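Local coordinates for protein MavE (Legionella pneumophila subsp. pneumophila, PDB 6PIR) that acts as a virulence effector indispensable for remodelling of the Legionella-containing vacuole by the endoplasmic reticulum and for its evasion of lysosomes, at residues A[31-34]-A[35-38]; A[65-68]-A[69-73]; A[112-115]-A[116-119]. All blocks are in the same frame, centred on the assembly; numbering follows the deposited sequence.

Contact 1. Residues A[31-34]-A[35-38]; sequences AIHH and FTQG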
loop_
_atom_site.group_PDB
_atom_site.type_symbol
_atom_site.label_atom_id
_atom_site.label_comp_id
_atom_site.label_asym_id
_atom_site.label_seq_id
_atom_site.Cartn_x
_atom_site.Cartn_y
_atom_site.Cartn_z
ATOM N N ALA A 31 -1.953 -8.367 -14.745
ATOM C CA ALA A 31 -2.074 -9.760 -14.295
ATOM C C ALA A 31 -2.262 -9.847 -12.779
ATOM O O ALA A 31 -3.066 -10.655 -12.281
ATOM C CB ALA A 31 -0.843 -10.551 -14.742
ATOM N N ILE A 32 -1.515 -9.026 -12.038
ATOM C CA ILE A 32 -1.638 -8.966 -10.581
ATOM C C ILE A 32 -3.032 -8.501 -10.197
ATOM O O ILE A 32 -3.689 -9.087 -9.326
ATOM C CB ILE A 32 -0.578 -8.032 -9.990
ATOM C CG1 ILE A 32 0.830 -8.569 -10.258
ATOM C CG2 ILE A 32 -0.843 -7.883 -8.473
ATOM C CD1 ILE A 32 1.972 -7.570 -9.959
ATOM N N HIS A 33 -3.507 -7.442 -10.860
ATOM C CA HIS A 33 -4.862 -6.966 -10.630
ATOM C C HIS A 33 -5.877 -8.075 -10.872
ATOM O O HIS A 33 -6.802 -8.286 -10.072
ATOM C CB HIS A 33 -5.170 -5.752 -11.522
ATOM C CG HIS A 33 -6.486 -5.124 -11.184
ATOM N ND1 HIS A 33 -6.685 -4.416 -10.013
ATOM C CD2 HIS A 33 -7.695 -5.209 -11.781
ATOM C CE1 HIS A 33 -7.954 -4.045 -9.942
ATOM N NE2 HIS A 33 -8.585 -4.516 -11.002
ATOM N N HIS A 34 -5.734 -8.778 -12.000
ATOM C CA HIS A 34 -6.648 -9.848 -12.329
ATOM C C HIS A 34 -6.667 -10.895 -11.230
ATOM O O HIS A 34 -7.736 -11.406 -10.866
ATOM C CB HIS A 34 -6.204 -10.449 -13.659
ATOM C CG HIS A 34 -7.016 -11.629 -14.075
ATOM N ND1 HIS A 34 -8.395 -11.624 -14.055
ATOM C CD2 HIS A 34 -6.644 -12.855 -14.505
ATOM C CE1 HIS A 34 -8.838 -12.799 -14.468
ATOM N NE2 HIS A 34 -7.794 -13.562 -14.747
ATOM N N PHE A 35 -5.491 -11.187 -10.662
ATOM C CA PHE A 35 -5.391 -12.190 -9.610
ATOM C C PHE A 35 -6.107 -11.744 -8.341
ATOM O O PHE A 35 -6.703 -12.570 -7.642
ATOM C CB PHE A 35 -3.916 -12.478 -9.301
ATOM C CG PHE A 35 -3.727 -13.382 -8.116
ATOM C CD1 PHE A 35 -3.919 -14.752 -8.239
ATOM C CD2 PHE A 35 -3.349 -12.862 -6.886
ATOM C CE1 PHE A 35 -3.757 -15.594 -7.128
ATOM C CE2 PHE A 35 -3.186 -13.693 -5.786
ATOM C CZ PHE A 35 -3.370 -15.044 -5.903
ATOM N N THR A 36 -5.994 -10.463 -7.990
ATOM C CA THR A 36 -6.667 -9.985 -6.788
ATOM C C THR A 36 -8.099 -9.553 -7.077
ATOM O O THR A 36 -8.857 -9.324 -6.127
ATOM C CB THR A 36 -5.909 -8.804 -6.149
ATOM O OG1 THR A 36 -5.829 -7.734 -7.096
ATOM C CG2 THR A 36 -4.474 -9.193 -5.756
ATOM N N GLN A 37 -8.485 -9.517 -8.356
ATOM C CA GLN A 37 -9.807 -9.063 -8.770
ATOM C C GLN A 37 -10.881 -9.880 -8.076
ATOM O O GLN A 37 -10.809 -11.111 -8.032
ATOM C CB GLN A 37 -9.940 -9.186 -10.294
ATOM C CG GLN A 37 -11.335 -8.989 -10.878
ATOM C CD GLN A 37 -11.633 -7.545 -11.279
ATOM O OE1 GLN A 37 -10.747 -6.682 -11.289
ATOM N NE2 GLN A 37 -12.888 -7.281 -11.623
ATOM N N GLY A 38 -11.847 -9.178 -7.486
ATOM C CA GLY A 38 -13.001 -9.795 -6.855
ATOM C C GLY A 38 -12.705 -10.724 -5.694
ATOM O O GLY A 38 -13.343 -11.770 -5.551
HETATM O O HOH W 1 -11.251 -4.101 -11.327
#

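Contact 2. Residues A[65-68]-A[69-73]; sequences FTSA and IAEAI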
loop_
_atom_site.group_PDB
_atom_site.type_symbol
_atom_site.label_atom_id
_atom_site.label_comp_id
_atom_site.label_asym_id
_atom_site.label_seq_id
_atom_site.Cartn_x
_atom_site.Cartn_y
_atom_site.Cartn_z
ATOM N N PHE A 65 -1.506 3.936 -8.785
ATOM C CA PHE A 65 -1.206 3.909 -7.357
ATOM C C PHE A 65 -2.302 3.207 -6.571
ATOM O O PHE A 65 -2.016 2.330 -5.744
ATOM C CB PHE A 65 -0.984 5.333 -6.847
ATOM C CG PHE A 65 -0.838 5.410 -5.363
ATOM C CD1 PHE A 65 0.335 5.017 -4.751
ATOM C CD2 PHE A 65 -1.905 5.815 -4.570
ATOM C CE1 PHE A 65 0.464 5.078 -3.351
ATOM C CE2 PHE A 65 -1.770 5.883 -3.184
ATOM C CZ PHE A 65 -0.582 5.505 -2.582
ATOM N N THR A 66 -3.568 3.583 -6.811
ATOM C CA THR A 66 -4.666 3.032 -6.019
ATOM C C THR A 66 -4.824 1.550 -6.300
ATOM O O THR A 66 -5.082 0.760 -5.380
ATOM C CB THR A 66 -5.982 3.748 -6.312
ATOM O OG1 THR A 66 -6.327 3.545 -7.684
ATOM C CG2 THR A 66 -5.884 5.250 -6.032
ATOM N N SER A 67 -4.693 1.155 -7.568
ATOM C CA SER A 67 -4.721 -0.264 -7.887
ATOM C C SER A 67 -3.645 -0.998 -7.128
ATOM O O SER A 67 -3.917 -2.056 -6.541
ATOM C CB SER A 67 -4.563 -0.483 -9.397
ATOM O OG SER A 67 -5.741 -0.020 -10.037
ATOM N N ALA A 68 -2.431 -0.434 -7.090
ATOM C CA ALA A 68 -1.339 -1.141 -6.433
ATOM C C ALA A 68 -1.577 -1.262 -4.937
ATOM O O ALA A 68 -1.281 -2.301 -4.345
ATOM C CB ALA A 68 -0.010 -0.459 -6.716
ATOM N N ILE A 69 -2.060 -0.195 -4.298
ATOM C CA ILE A 69 -2.359 -0.256 -2.867
ATOM C C ILE A 69 -3.437 -1.303 -2.587
ATOM O O ILE A 69 -3.337 -2.072 -1.626
ATOM C CB ILE A 69 -2.784 1.119 -2.334
ATOM C CG1 ILE A 69 -1.589 2.085 -2.261
ATOM C CG2 ILE A 69 -3.401 0.970 -0.944
ATOM C CD1 ILE A 69 -0.578 1.791 -1.138
ATOM N N ALA A 70 -4.537 -1.273 -3.358
ATOM C CA ALA A 70 -5.622 -2.223 -3.122
ATOM C C ALA A 70 -5.133 -3.653 -3.313
ATOM O O ALA A 70 -5.474 -4.542 -2.516
ATOM C CB ALA A 70 -6.823 -1.915 -4.024
ATOM N N GLU A 71 -4.264 -3.868 -4.307
ATOM C CA GLU A 71 -3.713 -5.196 -4.554
ATOM C C GLU A 71 -2.789 -5.608 -3.431
ATOM O O GLU A 71 -2.781 -6.775 -3.031
ATOM C CB GLU A 71 -2.971 -5.222 -5.888
ATOM C CG GLU A 71 -3.932 -5.173 -7.090
ATOM C CD GLU A 71 -3.348 -4.477 -8.312
ATOM O OE1 GLU A 71 -2.118 -4.325 -8.435
ATOM O OE2 GLU A 71 -4.129 -4.074 -9.179
ATOM N N ALA A 72 -1.994 -4.665 -2.932
ATOM C CA ALA A 72 -1.100 -4.944 -1.825
ATOM C C ALA A 72 -1.885 -5.355 -0.589
ATOM O O ALA A 72 -1.554 -6.353 0.058
ATOM C CB ALA A 72 -0.239 -3.709 -1.524
ATOM N N ILE A 73 -2.950 -4.619 -0.269
ATOM C CA ILE A 73 -3.780 -4.961 0.894
ATOM C C ILE A 73 -4.392 -6.350 0.727
ATOM O O ILE A 73 -4.399 -7.159 1.662
ATOM C CB ILE A 73 -4.861 -3.890 1.116
ATOM C CG1 ILE A 73 -4.235 -2.559 1.492
ATOM C CG2 ILE A 73 -5.882 -4.335 2.158
ATOM C CD1 ILE A 73 -5.187 -1.412 1.412
#

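Contact 3. Residues A[112-115]-A[116-119]; sequences PENR and LKSV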
loop_
_atom_site.group_PDB
_atom_site.type_symbol
_atom_site.label_atom_id
_atom_site.label_comp_id
_atom_site.label_asym_id
_atom_site.label_seq_id
_atom_site.Cartn_x
_atom_site.Cartn_y
_atom_site.Cartn_z
ATOM N N PRO A 112 7.270 14.868 -10.585
ATOM C CA PRO A 112 6.271 14.804 -11.671
ATOM C C PRO A 112 6.736 14.030 -12.878
ATOM O O PRO A 112 5.915 13.470 -13.617
ATOM C CB PRO A 112 6.050 16.288 -12.017
ATOM C CG PRO A 112 6.463 17.008 -10.829
ATOM C CD PRO A 112 7.574 16.252 -10.207
ATOM N N GLU A 113 8.045 13.952 -13.096
ATOM C CA GLU A 113 8.563 13.187 -14.218
ATOM C C GLU A 113 8.174 11.720 -14.132
ATOM O O GLU A 113 8.010 11.053 -15.163
ATOM C CB GLU A 113 10.084 13.299 -14.226
ATOM C CG GLU A 113 10.737 12.577 -15.349
ATOM C CD GLU A 113 10.508 13.293 -16.653
ATOM O OE1 GLU A 113 10.243 12.623 -17.677
ATOM O OE2 GLU A 113 10.606 14.541 -16.656
ATOM N N ASN A 114 8.047 11.198 -12.926
ATOM C CA ASN A 114 7.729 9.794 -12.715
ATOM C C ASN A 114 7.303 9.605 -11.272
ATOM O O ASN A 114 8.094 9.159 -10.437
ATOM C CB ASN A 114 8.916 8.909 -13.074
ATOM C CG ASN A 114 8.554 7.441 -13.122
ATOM O OD1 ASN A 114 7.566 6.999 -12.521
ATOM N ND2 ASN A 114 9.384 6.667 -13.801
ATOM N N ARG A 115 6.052 9.955 -10.979
ATOM C CA ARG A 115 5.583 9.967 -9.598
ATOM C C ARG A 115 5.605 8.587 -8.966
ATOM O O ARG A 115 5.824 8.461 -7.754
ATOM C CB ARG A 115 4.173 10.529 -9.538
ATOM C CG ARG A 115 4.055 11.967 -9.960
ATOM C CD ARG A 115 2.775 12.559 -9.397
ATOM N NE ARG A 115 2.479 13.888 -9.925
ATOM C CZ ARG A 115 3.033 15.016 -9.493
ATOM N NH1 ARG A 115 3.948 14.978 -8.538
ATOM N NH2 ARG A 115 2.680 16.188 -10.026
ATOM N N LEU A 116 5.335 7.544 -9.752
ATOM C CA LEU A 116 5.299 6.210 -9.174
ATOM C C LEU A 116 6.694 5.718 -8.839
ATOM O O LEU A 116 6.858 4.960 -7.872
ATOM C CB LEU A 116 4.581 5.260 -10.130
ATOM C CG LEU A 116 3.031 5.309 -10.049
ATOM C CD1 LEU A 116 2.449 5.090 -8.639
ATOM C CD2 LEU A 116 2.452 6.587 -10.601
ATOM N N LYS A 117 7.710 6.171 -9.585
ATOM C CA LYS A 117 9.078 5.877 -9.172
ATOM C C LYS A 117 9.346 6.514 -7.810
ATOM O O LYS A 117 9.973 5.900 -6.922
ATOM C CB LYS A 117 10.060 6.363 -10.252
ATOM C CG LYS A 117 11.546 6.060 -9.959
ATOM C CD LYS A 117 12.506 6.582 -11.063
ATOM C CE LYS A 117 12.302 5.923 -12.436
ATOM N NZ LYS A 117 13.402 6.336 -13.411
ATOM N N SER A 118 8.838 7.733 -7.604
ATOM C CA SER A 118 9.017 8.378 -6.293
ATOM C C SER A 118 8.286 7.629 -5.204
ATOM O O SER A 118 8.797 7.505 -4.086
ATOM C CB SER A 118 8.550 9.827 -6.322
ATOM O OG SER A 118 9.372 10.633 -7.140
ATOM N N VAL A 119 7.064 7.162 -5.492
ATOM C CA VAL A 119 6.321 6.380 -4.514
ATOM C C VAL A 119 7.114 5.145 -4.147
ATOM O O VAL A 119 7.253 4.807 -2.974
ATOM C CB VAL A 119 4.925 6.006 -5.041
ATOM C CG1 VAL A 119 4.268 5.031 -4.056
ATOM C CG2 VAL A 119 4.087 7.266 -5.224
HETATM O O HOH W 2 4.578 7.361 -12.680
#

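Contact 1. Residues A[31-34]-A[35-38]
The carbonyl oxygen of H33 receives Q37 N at 2.7 Å, but the N-H...O angle of only 116° marks this bond as weak. The same N-H also reaches H34 O, a longer and likewise weak bond, and T36 OG1 sits near H33 O. Two sound i to i+4 bonds precede this frayed turn, F35 N to A31 O and T36 N to I32 O. Beyond the backbone, a water links the polar ends of H33 and Q37. The imidazole stands at 71° to the Q37 amide plane, and the water, in the plane of the ring at its edge, lies 2.7 Å from H33 NE2 while donating to Q37 OE1 over 2.6 Å. Both side chains leave anti to their backbone N, and Q37 then bends at chi2 (92°), which carries its amide back beside the ring. The other ring nitrogen, H33 ND1, is bonded to E71 of helix 59-77, so the imidazole is held at two points and its rotation is restrained. Weakening i to i+4 bonds and a first non-helical residue at Q37 are the signs of a helix C-terminus, here the end of helix 26-36, at the surface.

Contact 2. Residues A[65-68]-A[69-73]
F65 opens the segment with its ring lying alongside the I69 side chain, the two pointing the same way. I69 CG1 sits over one face of the ring, 3.9 Å from the centroid and 23° off the ring normal, a CH-pi contact displaced toward the rim on the side of CZ, from which CG1 is 3.6 Å away. The branch gets there because I69 chi1 (-72°) sets CG1 anti to the carbonyl carbon, beside the backbone N, while CG2 is anti to the backbone N. Beneath this pair, I69 N donates to F65 O at 165°, nearly along the C=O axis. T66 comes next; its carbonyl accepts A70 N at 2.9 Å, and its hydroxyl turns back to K62 O. This is regular alpha-helix, the middle of helix 59-77 in an all-helical chain, and the i to i+4 bonds recur at every step. S67 O accepts E71 N at 2.9 Å. The E71 chain folds over that same carbonyl, its CD 3.1 Å from S67 O, and OE2 passes S67 CB at 3.6 Å. E71 OE2 has its hydrogen-bond partner in H33 of helix 26-36, whereas S67 OG is bonded to L63 O. A68 closes the segment. Its carbonyl takes A72 N at 2.8 Å, and its methyl group packs on L18 and I21 of helix 5-21, while I69, the next residue along, packs on L99 of helix 85-106.

Contact 3. Residues A[112-115]-A[116-119]
N114 OD1 accepts the backbone N of K117 at 3.1 Å with an N-H...O angle of 153°, which places N114 at the N-cap of helix 115-134. The donor stands above the amide plane, 58° out of it, rather than on a lone pair. The N114 side chain reaches this position because CG is anti to its backbone N (chi1 -169°), turned beside its own carbonyl carbon. The backbone carbonyl of N114 also serves the first turn, taking S118 N at 3.3 Å, with the donor in the carbonyl plane.

The close part of the contact lies on the inner side. R115 O accepts V119 N at 2.9 Å, and V119 CG2 passes the same oxygen at 3.3 Å. L116 and V119 are buried and rest on F65 of helix 59-77. S118, also buried, turns its OG to the backbone N of D111 in the preceding loop. R115 runs extended from CG to NE, and its guanidinium has P112 CA 3.8 Å above the plane, over its centre. That group is bonded to D56 O and T110 OG1 and makes a cation-pi contact with W57, so it is fixed at several points.

The outer side is looser. K117 is exposed and crosses N114 at about a right angle, and the bend at chi3 lays its CE against N114 ND2, 3.3 Å away. A water 3.0 Å from N114 OD1, to which it may donate, accepts from L116 N and so gives that first-turn N-H a partner the protein does not supply within these residues. An asparagine whose OD1 accepts the N-H three residues on is the classic N-cap, here of helix 115-134.

Overall arrangement
The three contacts come in series along the chain, each on a different helix: contact 1 at the end of helix 26-36, contact 2 within helix 59-77, contact 3 at the start of helix 115-134. The centre of contact 2 lies about 6 Å from the chain centre, those of the other two about 15 Å from it. Centre to centre, contacts 1 and 2 are about 10 Å apart, 2 and 3 about 16 Å, and 1 and 3 about 23 Å. Contact 2 touches both others: the E71-H33 bond joins it to contact 1, and F65 CE1 meets V119 CG1 of contact 3 at 3.9 Å. Helix 59-77 therefore joins a helix end to a capped helix start within this all-helical portion of the effector.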